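Local coordinates for leucine aminopeptidase 1 (Caenorhabditis elegans, PDB 2HC9), which probably acts as a digestive aminopeptidase, using two zinc ions per subunit to release N-terminal amino acids, preferably leucine, from peptides, at residues T76-S81 against P87-S92; T200-T205 against E284-L289; I320-G325 against G337-A342; I127-C132 against E168-T173. The protein carries 1 engineered substitution. All coordinates share one frame; numbering follows the deposited sequence. Where two conformers were deposited one is given.

Interaction 1 (T76-S81 against P87-S92); sequences TVPDAS and PTNAHS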
loop_
_atom_site.group_PDB
_atom_site.type_symbol
_atom_site.label_atom_id
_atom_site.label_comp_id
_atom_site.label_asym_id
_atom_site.label_seq_id
_atom_site.Cartn_x
_atom_site.Cartn_y
_atom_site.Cartn_z
ATOM N N THR A 76 -42.361 12.564 8.248
ATOM C CA THR A 76 -42.983 12.635 6.943
ATOM C C THR A 76 -42.188 11.805 5.930
ATOM O O THR A 76 -40.983 12.014 5.742
ATOM C CB THR A 76 -43.131 14.105 6.478
ATOM O OG1 THR A 76 -43.885 14.839 7.458
ATOM C CG2 THR A 76 -43.842 14.181 5.129
ATOM N N VAL A 77 -42.879 10.877 5.286
ATOM C CA VAL A 77 -42.297 9.976 4.296
ATOM C C VAL A 77 -42.601 10.569 2.915
ATOM O O VAL A 77 -43.721 11.010 2.670
ATOM C CB VAL A 77 -42.978 8.566 4.413
ATOM C CG1 VAL A 77 -42.395 7.552 3.392
ATOM C CG2 VAL A 77 -42.809 8.030 5.835
ATOM N N PRO A 78 -41.615 10.568 1.996
ATOM C CA PRO A 78 -41.928 11.091 0.659
ATOM C C PRO A 78 -42.942 10.242 -0.101
ATOM O O PRO A 78 -43.020 9.016 0.088
ATOM C CB PRO A 78 -40.575 11.127 -0.059
ATOM C CG PRO A 78 -39.632 10.338 0.758
ATOM C CD PRO A 78 -40.215 10.115 2.131
ATOM N N ASP A 79 -43.724 10.909 -0.945
ATOM C CA ASP A 79 -44.671 10.237 -1.813
ATOM C C ASP A 79 -44.033 9.705 -3.101
ATOM O O ASP A 79 -44.355 8.604 -3.547
ATOM C CB ASP A 79 -45.813 11.185 -2.146
ATOM C CG ASP A 79 -46.838 11.247 -1.033
ATOM O OD1 ASP A 79 -47.550 10.249 -0.816
ATOM O OD2 ASP A 79 -46.915 12.292 -0.382
ATOM N N ALA A 80 -43.120 10.485 -3.665
ATOM C CA ALA A 80 -42.452 10.135 -4.935
ATOM C C ALA A 80 -41.388 9.061 -4.740
ATOM O O ALA A 80 -40.752 9.005 -3.698
ATOM C CB ALA A 80 -41.811 11.367 -5.540
ATOM N N SER A 81 -41.176 8.222 -5.751
ATOM C CA SER A 81 -40.059 7.279 -5.712
ATOM C C SER A 81 -39.595 6.946 -7.121
ATOM O O SER A 81 -40.388 6.958 -8.070
ATOM C CB SER A 81 -40.425 5.977 -4.964
ATOM O OG SER A 81 -41.511 5.356 -5.612
ATOM N N PRO A 87 -41.682 1.824 -3.872
ATOM C CA PRO A 87 -42.648 2.926 -3.777
ATOM C C PRO A 87 -43.159 3.162 -2.349
ATOM O O PRO A 87 -43.760 4.199 -2.067
ATOM C CB PRO A 87 -43.798 2.481 -4.681
ATOM C CG PRO A 87 -43.713 0.988 -4.715
ATOM C CD PRO A 87 -42.231 0.648 -4.575
ATOM N N THR A 88 -42.875 2.222 -1.451
ATOM C CA THR A 88 -43.178 2.421 -0.016
ATOM C C THR A 88 -42.298 3.485 0.619
ATOM O O THR A 88 -42.662 4.053 1.653
ATOM C CB THR A 88 -42.988 1.123 0.795
ATOM O OG1 THR A 88 -41.586 0.853 0.919
ATOM C CG2 THR A 88 -43.676 -0.077 0.143
ATOM N N ASN A 89 -41.111 3.718 0.038
ATOM C CA ASN A 89 -40.099 4.632 0.643
ATOM C C ASN A 89 -39.784 4.268 2.109
ATOM O O ASN A 89 -39.496 5.132 2.938
ATOM C CB ASN A 89 -40.548 6.098 0.552
ATOM C CG ASN A 89 -40.389 6.675 -0.839
ATOM O OD1 ASN A 89 -41.289 7.341 -1.353
ATOM N ND2 ASN A 89 -39.257 6.400 -1.464
ATOM N N ALA A 90 -39.849 2.980 2.427
ATOM C CA ALA A 90 -39.737 2.559 3.830
ATOM C C ALA A 90 -38.394 2.924 4.419
ATOM O O ALA A 90 -38.314 3.256 5.595
ATOM C CB ALA A 90 -40.018 1.078 3.978
ATOM N N HIS A 91 -37.328 2.908 3.598
ATOM C CA HIS A 91 -36.014 3.346 4.092
ATOM C C HIS A 91 -35.988 4.742 4.690
ATOM O O HIS A 91 -35.181 4.993 5.586
ATOM C CB HIS A 91 -34.930 3.198 3.026
ATOM C CG HIS A 91 -34.822 1.809 2.513
ATOM N ND1 HIS A 91 -35.711 1.299 1.593
ATOM C CD2 HIS A 91 -33.991 0.792 2.843
ATOM C CE1 HIS A 91 -35.404 0.043 1.341
ATOM N NE2 HIS A 91 -34.370 -0.293 2.086
ATOM N N SER A 92 -36.855 5.637 4.199
ATOM C CA SER A 92 -36.958 6.997 4.729
ATOM C C SER A 92 -37.404 7.006 6.185
ATOM O O SER A 92 -36.978 7.857 6.968
ATOM C CB SER A 92 -37.941 7.844 3.904
ATOM O OG SER A 92 -37.488 8.027 2.576
HETATM O O HOH W 1 -43.893 6.061 -4.157
#
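Val-77 meets Asn-89 through its CG1 branch, which stands anti to the backbone N (chi1 -180°) and lies 3.7 Å from Asn-89 CB; the two side chains run antiparallel alongside one another. On its other flanks Val-77 packs against Val-23 and Lys-25 of strand 18-25. The side chain of Asn-89 reaches into the bend of 76-81, where its CG is 3.6 Å from Pro-78 O and almost as near to Ala-80 O. Pro-78 turns the CD side of its ring to the start of the helix, with CD 3.7 Å from Ser-92 CB. The segments join strand 72-77 to helix 90-97 in the N-terminal, macro-clan domain, and since strand 108-114 follows and runs the same way as 72-77, the unit is a beta-alpha-beta crossover. At the far end of the loop, chi1 of 60° sets Ser-81 OG between its own backbone N and carbonyl carbon, 3.3 Å from Pro-87 CA. That hydroxyl donates to a water at 2.9 Å, which in turn donates to Asp-79 O and to Pro-87 O (2.8 Å), bridging the segments. Thr-88 OG1 accepts from Ala-90 N (3.1 Å), an ST turn leading into the helix, and also bonds Thr-86 OG1.

Interaction 2 (T200-T205 against E284-L289); sequences TGSKIT and EAYSAL
Tyr-286 makes the first touch along helix segment 284-289, sending its ring out to the loop formed by Thr-200 and Ser-202. Its CG lies opposite the backbone N about the CA-CB bond (chi1 176°), and chi2 of 90° turns the ring so that an edge, CE2 with the hydroxyl, faces the loop. Tyr-286 OH and Ser-202 OG are 2.7 Å apart in a hydrogen bond that either hydroxyl could donate, and the serine oxygen sits near the ring plane. Ser-202 OG is also 2.6 Å from Thr-200 OG1, which itself stands 3.7 Å from Tyr-286 CE2 and bonds back to Val-196 O and Gly-197 O in the last turn of helix 186-199. The Tyr-286 ring is also lined by Leu-236, His-238, Leu-298 and Ala-300 of strands 232-238 and 297-307. Next comes Ser-287, whose backbone does the touching: its CA is 4.3 Å from Thr-200 CG2. Gly-201, with phi 60°, closes helix 186-199 in a Schellman motif before strand 203-208 begins, and helix 277-290 packs on the same mixed sheet, the layered alpha/beta architecture of the M17 catalytic domain.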
loop_
_atom_site.group_PDB
_atom_site.type_symbol
_atom_site.label_atom_id
_atom_site.label_comp_id
_atom_site.label_asym_id
_atom_site.label_seq_id
_atom_site.Cartn_x
_atom_site.Cartn_y
_atom_site.Cartn_z
ATOM N N THR A 200 -41.328 -24.128 16.448
ATOM C CA THR A 200 -42.085 -24.361 15.218
ATOM C C THR A 200 -42.518 -25.827 14.995
ATOM O O THR A 200 -43.078 -26.141 13.949
ATOM C CB THR A 200 -41.264 -23.936 13.957
ATOM O OG1 THR A 200 -39.992 -24.613 13.970
ATOM C CG2 THR A 200 -41.082 -22.405 13.921
ATOM N N GLY A 201 -42.212 -26.713 15.939
ATOM C CA GLY A 201 -42.489 -28.128 15.792
ATOM C C GLY A 201 -41.804 -28.780 14.601
ATOM O O GLY A 201 -42.339 -29.730 14.009
ATOM N N SER A 202 -40.613 -28.279 14.261
ATOM C CA SER A 202 -39.844 -28.764 13.111
ATOM C C SER A 202 -39.242 -30.124 13.388
ATOM O O SER A 202 -38.951 -30.483 14.545
ATOM C CB SER A 202 -38.681 -27.786 12.820
ATOM O OG SER A 202 -39.190 -26.533 12.434
ATOM N N LYS A 203 -38.990 -30.866 12.315
ATOM C CA LYS A 203 -38.027 -31.955 12.389
ATOM C C LYS A 203 -36.636 -31.316 12.360
ATOM O O LYS A 203 -36.334 -30.560 11.439
ATOM C CB LYS A 203 -38.207 -32.887 11.208
ATOM C CG LYS A 203 -37.175 -34.005 11.170
ATOM C CD LYS A 203 -37.416 -34.913 9.969
ATOM C CE LYS A 203 -36.338 -35.984 9.897
ATOM N NZ LYS A 203 -36.391 -36.710 8.594
ATOM N N ILE A 204 -35.801 -31.622 13.353
ATOM C CA ILE A 204 -34.509 -30.936 13.508
ATOM C C ILE A 204 -33.356 -31.908 13.263
ATOM O O ILE A 204 -33.312 -32.980 13.867
ATOM C CB ILE A 204 -34.363 -30.342 14.924
ATOM C CG1 ILE A 204 -35.528 -29.377 15.240
ATOM C CG2 ILE A 204 -32.998 -29.634 15.112
ATOM C CD1 ILE A 204 -35.625 -29.071 16.748
ATOM N N THR A 205 -32.445 -31.548 12.358
ATOM C CA THR A 205 -31.219 -32.336 12.151
ATOM C C THR A 205 -30.010 -31.452 12.454
ATOM O O THR A 205 -29.963 -30.328 12.000
ATOM C CB THR A 205 -31.140 -32.814 10.716
ATOM O OG1 THR A 205 -32.363 -33.478 10.382
ATOM C CG2 THR A 205 -29.927 -33.774 10.490
ATOM N N GLU A 284 -35.013 -16.646 10.730
ATOM C CA GLU A 284 -36.129 -15.825 11.195
ATOM C C GLU A 284 -37.237 -15.660 10.177
ATOM O O GLU A 284 -38.403 -15.504 10.552
ATOM C CB GLU A 284 -35.641 -14.470 11.734
ATOM C CG GLU A 284 -34.621 -14.624 12.891
ATOM C CD GLU A 284 -35.222 -15.265 14.151
ATOM O OE1 GLU A 284 -36.447 -15.138 14.359
ATOM O OE2 GLU A 284 -34.446 -15.854 14.945
ATOM N N ALA A 285 -36.893 -15.734 8.889
ATOM C CA ALA A 285 -37.924 -15.888 7.838
ATOM C C ALA A 285 -38.715 -17.180 7.993
ATOM O O ALA A 285 -39.934 -17.169 7.884
ATOM C CB ALA A 285 -37.308 -15.835 6.419
ATOM N N TYR A 286 -38.008 -18.289 8.198
ATOM C CA TYR A 286 -38.633 -19.591 8.390
ATOM C C TYR A 286 -39.593 -19.502 9.575
ATOM O O TYR A 286 -40.732 -19.953 9.490
ATOM C CB TYR A 286 -37.540 -20.630 8.655
ATOM C CG TYR A 286 -38.017 -22.038 8.969
ATOM C CD1 TYR A 286 -38.217 -22.962 7.942
ATOM C CD2 TYR A 286 -38.248 -22.450 10.299
ATOM C CE1 TYR A 286 -38.626 -24.246 8.200
ATOM C CE2 TYR A 286 -38.656 -23.763 10.579
ATOM C CZ TYR A 286 -38.833 -24.651 9.521
ATOM O OH TYR A 286 -39.238 -25.943 9.753
ATOM N N SER A 287 -39.117 -18.927 10.674
ATOM C CA SER A 287 -39.943 -18.759 11.868
ATOM C C SER A 287 -41.245 -17.989 11.574
ATOM O O SER A 287 -42.340 -18.450 11.917
ATOM C CB SER A 287 -39.147 -18.066 12.964
ATOM O OG SER A 287 -39.954 -17.806 14.113
ATOM N N ALA A 288 -41.131 -16.838 10.929
ATOM C CA ALA A 288 -42.335 -16.012 10.634
ATOM C C ALA A 288 -43.338 -16.760 9.720
ATOM O O ALA A 288 -44.553 -16.714 9.940
ATOM C CB ALA A 288 -41.917 -14.682 9.999
ATOM N N LEU A 289 -42.829 -17.466 8.707
ATOM C CA LEU A 289 -43.695 -18.185 7.766
ATOM C C LEU A 289 -44.392 -19.360 8.450
ATOM O O LEU A 289 -45.577 -19.596 8.230
ATOM C CB LEU A 289 -42.885 -18.700 6.572
ATOM C CG LEU A 289 -42.401 -17.579 5.616
ATOM C CD1 LEU A 289 -41.299 -18.090 4.635
ATOM C CD2 LEU A 289 -43.559 -16.948 4.846
#

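Interaction 3 (I320-G325 against G337-A342); sequences IKMLSG and GRLILA. With BCT (bicarbonate ion), chain D.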
loop_
_atom_site.group_PDB
_atom_site.type_symbol
_atom_site.label_atom_id
_atom_site.label_comp_id
_atom_site.label_asym_id
_atom_site.label_seq_id
_atom_site.Cartn_x
_atom_site.Cartn_y
_atom_site.Cartn_z
ATOM N N ILE A 320 -10.101 -29.769 -1.568
ATOM C CA ILE A 320 -11.060 -30.543 -0.764
ATOM C C ILE A 320 -12.170 -31.150 -1.643
ATOM O O ILE A 320 -12.417 -30.679 -2.763
ATOM C CB ILE A 320 -11.661 -29.652 0.381
ATOM C CG1 ILE A 320 -12.469 -28.468 -0.208
ATOM C CG2 ILE A 320 -10.519 -29.239 1.343
ATOM C CD1 ILE A 320 -13.317 -27.745 0.848
ATOM N N LYS A 321 -12.825 -32.194 -1.127
ATOM C CA LYS A 321 -13.973 -32.792 -1.814
ATOM C C LYS A 321 -15.248 -32.323 -1.111
ATOM O O LYS A 321 -15.405 -32.472 0.121
ATOM C CB LYS A 321 -13.863 -34.325 -1.819
ATOM C CG LYS A 321 -15.006 -35.016 -2.598
ATOM C CD LYS A 321 -14.725 -36.513 -2.843
ATOM C CE LYS A 321 -13.871 -36.649 -4.120
ATOM N NZ LYS A 321 -13.693 -38.047 -4.639
ATOM N N MET A 322 -16.137 -31.748 -1.902
ATOM C CA MET A 322 -17.368 -31.129 -1.413
ATOM C C MET A 322 -18.427 -32.228 -1.212
ATOM O O MET A 322 -18.230 -33.377 -1.642
ATOM C CB MET A 322 -17.862 -30.113 -2.447
ATOM C CG MET A 322 -16.808 -29.082 -2.846
ATOM S SD MET A 322 -16.131 -28.148 -1.449
ATOM C CE MET A 322 -17.515 -27.113 -1.064
ATOM N N LEU A 323 -19.540 -31.878 -0.571
ATOM C CA LEU A 323 -20.639 -32.852 -0.405
ATOM C C LEU A 323 -21.081 -33.432 -1.770
ATOM O O LEU A 323 -21.451 -34.606 -1.873
ATOM C CB LEU A 323 -21.819 -32.193 0.304
ATOM C CG LEU A 323 -22.975 -33.122 0.686
ATOM C CD1 LEU A 323 -22.503 -34.224 1.669
ATOM C CD2 LEU A 323 -24.168 -32.298 1.262
ATOM N N SER A 324 -20.993 -32.613 -2.812
ATOM C CA SER A 324 -21.412 -32.981 -4.185
ATOM C C SER A 324 -20.532 -34.083 -4.796
ATOM O O SER A 324 -20.900 -34.679 -5.826
ATOM C CB SER A 324 -21.347 -31.743 -5.083
ATOM O OG SER A 324 -19.991 -31.347 -5.269
ATOM N N GLY A 325 -19.379 -34.321 -4.183
ATOM C CA GLY A 325 -18.378 -35.220 -4.752
ATOM C C GLY A 325 -17.366 -34.499 -5.636
ATOM O O GLY A 325 -16.351 -35.089 -5.998
ATOM N N GLY A 337 -17.654 -18.555 2.537
ATOM C CA GLY A 337 -19.118 -18.664 2.508
ATOM C C GLY A 337 -19.611 -19.510 1.340
ATOM O O GLY A 337 -20.500 -20.341 1.488
ATOM N N ARG A 338 -19.000 -19.326 0.182
ATOM C CA ARG A 338 -19.447 -20.035 -1.002
ATOM C C ARG A 338 -19.151 -21.544 -0.900
ATOM O O ARG A 338 -19.915 -22.359 -1.427
ATOM C CB ARG A 338 -18.831 -19.418 -2.269
ATOM C CG ARG A 338 -17.281 -19.566 -2.344
ATOM C CD ARG A 338 -16.698 -18.614 -3.426
ATOM N NE ARG A 338 -16.681 -17.233 -2.936
ATOM C CZ ARG A 338 -16.112 -16.223 -3.599
ATOM N NH1 ARG A 338 -15.494 -16.461 -4.768
ATOM N NH2 ARG A 338 -16.131 -14.997 -3.080
ATOM N N LEU A 339 -18.082 -21.911 -0.188
ATOM C CA LEU A 339 -17.747 -23.335 0.047
ATOM C C LEU A 339 -18.835 -23.967 0.918
ATOM O O LEU A 339 -19.361 -25.030 0.608
ATOM C CB LEU A 339 -16.396 -23.465 0.775
ATOM C CG LEU A 339 -15.159 -23.021 -0.062
ATOM C CD1 LEU A 339 -13.893 -23.087 0.786
ATOM C CD2 LEU A 339 -15.008 -23.894 -1.321
ATOM N N ILE A 340 -19.172 -23.306 2.022
ATOM C CA ILE A 340 -20.140 -23.923 2.925
ATOM C C ILE A 340 -21.526 -23.992 2.283
ATOM O O ILE A 340 -22.264 -24.975 2.488
ATOM C CB ILE A 340 -20.140 -23.290 4.341
ATOM C CG1 ILE A 340 -20.809 -21.899 4.343
ATOM C CG2 ILE A 340 -18.685 -23.213 4.899
ATOM C CD1 ILE A 340 -20.920 -21.240 5.762
ATOM N N LEU A 341 -21.885 -22.952 1.516
ATOM C CA LEU A 341 -23.164 -22.926 0.830
ATOM C C LEU A 341 -23.239 -23.942 -0.300
ATOM O O LEU A 341 -24.311 -24.435 -0.573
ATOM C CB LEU A 341 -23.497 -21.528 0.294
ATOM C CG LEU A 341 -23.761 -20.457 1.371
ATOM C CD1 LEU A 341 -23.652 -19.074 0.743
ATOM C CD2 LEU A 341 -25.151 -20.640 2.040
ATOM N N ALA A 342 -22.113 -24.243 -0.960
ATOM C CA ALA A 342 -22.105 -25.305 -1.982
ATOM C C ALA A 342 -22.598 -26.636 -1.366
ATOM O O ALA A 342 -23.357 -27.401 -1.993
ATOM C CB ALA A 342 -20.659 -25.493 -2.553
HETATM C C BCT D . -17.429 -15.845 0.393
HETATM O O1 BCT D . -17.553 -15.860 1.623
HETATM O O2 BCT D . -17.365 -14.778 -0.251
HETATM O O3 BCT D . -17.322 -16.984 -0.239
HETATM O O HOH W 2 -21.298 -29.546 -2.283
#
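Met-322 presses its terminal methyl onto a helix backbone, with CE only 3.2 Å from Leu-339 O, closer than to any side chain of segment 337-342. The thioether chain is bent at its last two torsions (chi2 -57°, chi3 -72°), which brings CE in over the helix, where it also packs 3.8 Å from Ala-342 CB and 4.1 Å from Leu-339 CD2. These contacts of one methyl, with His-444 beside them, are the direct contacts between the segments. A water adds a looser bridge, accepting from Ser-324 N and donating weakly to Ala-342 O, and Asp-343 OD1 takes the hydrogen of Leu-323 N, so the turn from Met-322 to Gly-325 is tied to the helix by polar bonds as well.

The start of the helix holds a bicarbonate. Its O3 is gripped twice by Arg-338, by N at 2.9 Å and NE at 2.8 Å, while Arg-338 NH2 gives O2 a nearly straight bond (3.1 Å, 171°) in the guanidinium plane. Gly-337 N donates to bicarbonate O1 at 2.8 Å. With an alanine in place of Arg-338 the anion would probably lose the NE and NH2 bonds, two of its four from this segment, and Asn-423 O its NH1 donor. The neighbouring Glu-336 binds both zinc ions, so the helix start belongs to the two-zinc, bicarbonate-holding active site of M17 leucine aminopeptidases, consistent with the predicted catalytic role of Arg-338.

Interaction 4 (I127-C132 against E168-T173); sequences IARTFC and ESVRET
Arg-171 and Phe-131 carry the hydrogen bonding. Arg-171 NE donates to Phe-131 O at 2.8 Å and 173°, nearly straight, on a lone pair in the carbonyl plane and only 5° out of the guanidinium plane; a weak second bond runs from Arg-171 NH2 to the same oxygen (3.4 Å). A bend at chi3 (71°) turns the guanidinium edge to this carbonyl. Arg-171 NH2 also donates to a water at 3.0 Å, which donates weakly to Cys-132 O, and NH1 bonds Thr-2 O, so all three nitrogens are engaged. Within 127-132, Thr-130 OG1 donates to Ile-127 O at 2.7 Å, bracing the type I turn from Ala-128 to Phe-131.

Van der Waals contact fills in the rest. Arg-171 CG rests 3.3 Å from Ala-128 O, Phe-131 CB is 3.5 Å from Arg-171 NE, and Arg-129 CG crosses over Val-170 CG1 at 3.6 Å. An alanine in place of Arg-171 would probably leave Phe-131 O without its strong donor and the turn less firmly fixed to the helix.

Charge pairing leads outward: Arg-129 forms a salt bridge with Asp-398, while Glu-168 and Glu-172 both pair with Lys-133. The contact sets the end of helix 120-128, in the N-terminal macro-clan domain, against helix 157-178, the long helix that links the two domains in the M17 aminopeptidase architecture.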
loop_
_atom_site.group_PDB
_atom_site.type_symbol
_atom_site.label_atom_id
_atom_site.label_comp_id
_atom_site.label_asym_id
_atom_site.label_seq_id
_atom_site.Cartn_x
_atom_site.Cartn_y
_atom_site.Cartn_z
ATOM N N ILE A 127 -39.863 0.402 11.254
ATOM C CA ILE A 127 -39.926 0.873 12.664
ATOM C C ILE A 127 -39.323 -0.164 13.617
ATOM O O ILE A 127 -38.529 0.172 14.513
ATOM C CB ILE A 127 -41.390 1.204 13.093
ATOM C CG1 ILE A 127 -41.954 2.393 12.301
ATOM C CG2 ILE A 127 -41.489 1.465 14.606
ATOM C CD1 ILE A 127 -43.498 2.559 12.425
ATOM N N ALA A 128 -39.704 -1.428 13.424
ATOM C CA ALA A 128 -39.196 -2.525 14.242
ATOM C C ALA A 128 -37.668 -2.567 14.269
ATOM O O ALA A 128 -37.076 -2.793 15.324
ATOM C CB ALA A 128 -39.758 -3.866 13.734
ATOM N N ARG A 129 -37.030 -2.315 13.121
ATOM C CA ARG A 129 -35.547 -2.415 13.001
ATOM C C ARG A 129 -34.839 -1.439 13.944
ATOM O O ARG A 129 -33.658 -1.634 14.257
ATOM C CB ARG A 129 -35.030 -2.089 11.566
ATOM C CG ARG A 129 -35.676 -2.827 10.390
ATOM C CD ARG A 129 -35.174 -2.324 8.997
ATOM N NE ARG A 129 -36.070 -2.706 7.878
ATOM C CZ ARG A 129 -36.200 -3.961 7.430
ATOM N NH1 ARG A 129 -37.035 -4.244 6.422
ATOM N NH2 ARG A 129 -35.502 -4.949 7.994
ATOM N N THR A 130 -35.516 -0.357 14.345
ATOM C CA THR A 130 -34.857 0.677 15.148
ATOM C C THR A 130 -34.870 0.333 16.638
ATOM O O THR A 130 -34.300 1.065 17.436
ATOM C CB THR A 130 -35.518 2.070 14.982
ATOM O OG1 THR A 130 -36.835 2.049 15.566
ATOM C CG2 THR A 130 -35.550 2.506 13.476
ATOM N N PHE A 131 -35.557 -0.753 17.013
ATOM C CA PHE A 131 -35.564 -1.211 18.407
ATOM C C PHE A 131 -34.535 -2.309 18.613
ATOM O O PHE A 131 -34.850 -3.507 18.539
ATOM C CB PHE A 131 -36.987 -1.571 18.880
ATOM C CG PHE A 131 -37.842 -0.334 19.059
ATOM C CD1 PHE A 131 -37.700 0.453 20.192
ATOM C CD2 PHE A 131 -38.653 0.103 18.038
ATOM C CE1 PHE A 131 -38.421 1.636 20.336
ATOM C CE2 PHE A 131 -39.389 1.288 18.165
ATOM C CZ PHE A 131 -39.273 2.050 19.310
ATOM N N CYS A 132 -33.280 -1.885 18.771
ATOM C CA CYS A 132 -32.164 -2.846 18.760
ATOM C C CYS A 132 -32.165 -3.606 20.082
ATOM O O CYS A 132 -32.037 -3.004 21.150
ATOM C CB CYS A 132 -30.826 -2.100 18.573
ATOM S SG CYS A 132 -30.827 -1.030 17.120
ATOM N N GLU A 168 -40.811 -9.176 15.361
ATOM C CA GLU A 168 -39.940 -10.019 16.183
ATOM C C GLU A 168 -38.873 -10.689 15.326
ATOM O O GLU A 168 -37.710 -10.738 15.710
ATOM C CB GLU A 168 -40.768 -11.059 16.962
ATOM C CG GLU A 168 -39.929 -12.130 17.701
ATOM C CD GLU A 168 -39.154 -11.606 18.930
ATOM O OE1 GLU A 168 -39.087 -10.392 19.189
ATOM O OE2 GLU A 168 -38.574 -12.441 19.651
ATOM N N SER A 169 -39.255 -11.190 14.155
ATOM C CA SER A 169 -38.282 -11.905 13.309
ATOM C C SER A 169 -37.185 -10.931 12.854
ATOM O O SER A 169 -35.996 -11.285 12.839
ATOM C CB SER A 169 -38.986 -12.528 12.107
ATOM O OG SER A 169 -39.556 -13.785 12.448
ATOM N N VAL A 170 -37.595 -9.710 12.508
ATOM C CA VAL A 170 -36.670 -8.630 12.122
ATOM C C VAL A 170 -35.710 -8.323 13.270
ATOM O O VAL A 170 -34.469 -8.344 13.096
ATOM C CB VAL A 170 -37.437 -7.344 11.647
ATOM C CG1 VAL A 170 -36.478 -6.141 11.520
ATOM C CG2 VAL A 170 -38.147 -7.633 10.282
ATOM N N ARG A 171 -36.265 -8.081 14.462
ATOM C CA ARG A 171 -35.408 -7.750 15.624
ATOM C C ARG A 171 -34.520 -8.905 16.078
ATOM O O ARG A 171 -33.401 -8.677 16.540
ATOM C CB ARG A 171 -36.254 -7.226 16.784
ATOM C CG ARG A 171 -36.930 -5.904 16.442
ATOM C CD ARG A 171 -37.864 -5.470 17.590
ATOM N NE ARG A 171 -37.130 -5.026 18.779
ATOM C CZ ARG A 171 -37.442 -5.351 20.038
ATOM N NH1 ARG A 171 -38.457 -6.192 20.325
ATOM N NH2 ARG A 171 -36.715 -4.849 21.026
ATOM N N GLU A 172 -35.014 -10.134 15.949
ATOM C CA GLU A 172 -34.199 -11.317 16.248
ATOM C C GLU A 172 -33.021 -11.485 15.282
ATOM O O GLU A 172 -31.896 -11.764 15.703
ATOM C CB GLU A 172 -35.063 -12.596 16.215
ATOM C CG GLU A 172 -35.968 -12.751 17.486
ATOM C CD GLU A 172 -35.129 -13.043 18.710
ATOM O OE1 GLU A 172 -34.797 -14.234 18.910
ATOM O OE2 GLU A 172 -34.724 -12.082 19.411
ATOM N N THR A 173 -33.292 -11.329 13.990
ATOM C CA THR A 173 -32.213 -11.379 12.979
ATOM C C THR A 173 -31.126 -10.367 13.354
ATOM O O THR A 173 -29.940 -10.703 13.392
ATOM C CB THR A 173 -32.764 -11.002 11.570
ATOM O OG1 THR A 173 -33.791 -11.921 11.201
ATOM C CG2 THR A 173 -31.654 -11.091 10.511
HETATM O O HOH W 3 -34.823 -2.607 21.839
#

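Interactions 4 and 2 form a continuous chain of contact: their centres are 18 Å apart, and Ser-169 OG lies 2.8 Å from Glu-284 O, a probable hydrogen bond, with Thr-173 OG1 3.2 Å from Glu-284 CB. Helix 157-178 thus has the N-terminal domain on one flank and helix 277-290 of the catalytic domain on another. Interaction 1 comes within about 6 Å of interaction 4 at the nearest atoms, without touching it. Of the four, interaction 3 alone reaches the zinc and bicarbonate site; the Leu-339 side chain is about 9 Å from a zinc ion. Its centre lies 24 Å from that of interaction 2 and 41 Å from that of interaction 1.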